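PDB 4ESY: CBS domain containing membrane protein from Sphaerobacter thermophilus, which is of uncharacterised function, its C-terminal CBS-domain pair, the part present here, probably serving as a regulatory module that senses a small ligand such as a nucleotide. Local coordinates for residues Asp22-Pro27 with Val146-Val151. Sequence-based numbering, arbitrary orientation.
Sequences DILTSP and VPVGIV
The side chain of L24 forks over segment 146-151 of strand 146-152, one methyl going to each end of the patch it covers. CD1 comes up to the V148 branch CG2 at 3.9 Å and lies as close to the carbonyl oxygen of the same residue, a plain van der Waals touch. CD2 bends the other way, over the backbone at G149, where it is 4.1 Å from CA, and on to V151, whose CG2 is 4.0 Å from it. That same V151 methyl also receives I23, with CD1 of the isoleucine 4.2 Å from CG2 of the valine, so one branch of V151 serves two neighbours. L24 meets both valines at about a right angle. Its CG sits beside the backbone N, opposite the carbonyl carbon (chi1 -65°), which carries the fork out to the strand. Glycine matters at 149: a CB there would point at the leucine and collide with CD2. Trimming L24 to an alanine would probably open a gap against G149 and leave V148 CG2 and V151 CG2 without their shared partner.

Behind this shell, V148 and G149 both pair with V141 in a classic beta bulge of the hairpin with strand 138-143, while L24 is the centre of an inverse gamma turn. V151 also packs against I127 and M131 of helix 124-134; I23 continues onto V124 and L156 and also packs on an aromatic side chain of the other protein chain in the assembly. The loop after helix 2-17 is thereby laid on strand 146-152, so the contact joins the first CBS sequence range to the second, within the pair. Lacking polar bonds between the two segments, the join rests on shape and apolar burial, with a glycine at 149 allowing the leucine to come down onto the strand backbone.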
loop_
_atom_site.group_PDB
_atom_site.type_symbol
_atom_site.label_atom_id
_atom_site.label_comp_id
_atom_site.label_asym_id
_atom_site.label_seq_id
_atom_site.Cartn_x
_atom_site.Cartn_y
_atom_site.Cartn_z
ATOM N N ASP B 22 19.450 -5.228 -0.964
ATOM C CA ASP B 22 19.347 -4.687 -2.327
ATOM C C ASP B 22 17.970 -4.074 -2.631
ATOM O O ASP B 22 17.848 -3.278 -3.535
ATOM C CB ASP B 22 19.668 -5.756 -3.378
ATOM C CG ASP B 22 21.157 -5.989 -3.549
ATOM O OD1 ASP B 22 21.975 -5.269 -2.931
ATOM O OD2 ASP B 22 21.516 -6.890 -4.331
ATOM N N ILE B 23 16.938 -4.450 -1.885
ATOM C CA ILE B 23 15.621 -3.899 -2.139
ATOM C C ILE B 23 15.249 -2.779 -1.176
ATOM O O ILE B 23 14.214 -2.127 -1.363
ATOM C CB ILE B 23 14.500 -4.963 -2.192
ATOM C CG1 ILE B 23 14.127 -5.487 -0.806
ATOM C CG2 ILE B 23 14.912 -6.124 -3.098
ATOM C CD1 ILE B 23 12.903 -6.457 -0.836
ATOM N N LEU B 24 16.099 -2.530 -0.180
ATOM C CA LEU B 24 15.883 -1.411 0.729
ATOM C C LEU B 24 16.447 -0.152 0.107
ATOM O O LEU B 24 17.562 0.245 0.415
ATOM C CB LEU B 24 16.565 -1.666 2.075
ATOM C CG LEU B 24 15.962 -2.854 2.812
ATOM C CD1 LEU B 24 16.707 -3.112 4.125
ATOM C CD2 LEU B 24 14.462 -2.616 3.061
ATOM N N THR B 25 15.685 0.473 -0.775
ATOM C CA THR B 25 16.212 1.561 -1.605
ATOM C C THR B 25 15.722 2.916 -1.113
ATOM O O THR B 25 16.016 3.964 -1.701
ATOM C CB THR B 25 15.783 1.393 -3.066
ATOM O OG1 THR B 25 14.354 1.399 -3.125
ATOM C CG2 THR B 25 16.328 0.064 -3.654
ATOM N N SER B 26 14.961 2.895 -0.031
ATOM C CA SER B 26 14.530 4.138 0.568
ATOM C C SER B 26 15.163 4.255 1.955
ATOM O O SER B 26 15.523 3.239 2.557
ATOM C CB SER B 26 12.993 4.187 0.629
ATOM O OG SER B 26 12.444 2.907 0.926
ATOM N N PRO B 27 15.307 5.496 2.461
ATOM C CA PRO B 27 15.906 5.749 3.782
ATOM C C PRO B 27 14.974 5.432 4.964
ATOM O O PRO B 27 13.815 5.818 4.933
ATOM C CB PRO B 27 16.237 7.245 3.733
ATOM C CG PRO B 27 15.326 7.809 2.713
ATOM C CD PRO B 27 15.111 6.734 1.688
ATOM N N VAL B 146 19.504 -2.578 15.153
ATOM C CA VAL B 146 19.021 -1.349 14.513
ATOM C C VAL B 146 18.185 -1.585 13.267
ATOM O O VAL B 146 18.671 -2.230 12.305
ATOM C CB VAL B 146 20.227 -0.516 14.045
ATOM C CG1 VAL B 146 19.791 0.691 13.255
ATOM C CG2 VAL B 146 21.069 -0.066 15.243
ATOM N N PRO B 147 16.958 -1.018 13.239
ATOM C CA PRO B 147 16.081 -1.124 12.066
ATOM C C PRO B 147 16.745 -0.484 10.838
ATOM O O PRO B 147 17.332 0.579 10.913
ATOM C CB PRO B 147 14.828 -0.310 12.456
ATOM C CG PRO B 147 14.988 0.039 13.891
ATOM C CD PRO B 147 16.426 -0.104 14.272
ATOM N N VAL B 148 16.663 -1.128 9.704
ATOM C CA VAL B 148 17.225 -0.517 8.515
ATOM C C VAL B 148 16.163 -0.493 7.445
ATOM O O VAL B 148 16.374 0.031 6.374
ATOM C CB VAL B 148 18.444 -1.318 7.983
ATOM C CG1 VAL B 148 19.627 -1.211 8.941
ATOM C CG2 VAL B 148 18.064 -2.765 7.772
ATOM N N GLY B 149 15.005 -1.065 7.731
ATOM C CA GLY B 149 13.925 -0.996 6.769
ATOM C C GLY B 149 12.706 -1.773 7.205
ATOM O O GLY B 149 12.745 -2.461 8.222
ATOM N N ILE B 150 11.625 -1.647 6.431
ATOM C CA ILE B 150 10.452 -2.507 6.565
ATOM C C ILE B 150 10.114 -2.995 5.167
ATOM O O ILE B 150 10.018 -2.202 4.242
ATOM C CB ILE B 150 9.219 -1.795 7.156
ATOM C CG1 ILE B 150 9.381 -1.536 8.648
ATOM C CG2 ILE B 150 7.963 -2.688 6.994
ATOM C CD1 ILE B 150 8.263 -0.642 9.246
ATOM N N VAL B 151 9.995 -4.303 5.005
ATOM C CA VAL B 151 9.680 -4.856 3.698
ATOM C C VAL B 151 8.192 -5.208 3.724
ATOM O O VAL B 151 7.705 -5.841 4.670
ATOM C CB VAL B 151 10.531 -6.101 3.400
ATOM C CG1 VAL B 151 9.963 -6.891 2.181
ATOM C CG2 VAL B 151 11.984 -5.694 3.183
#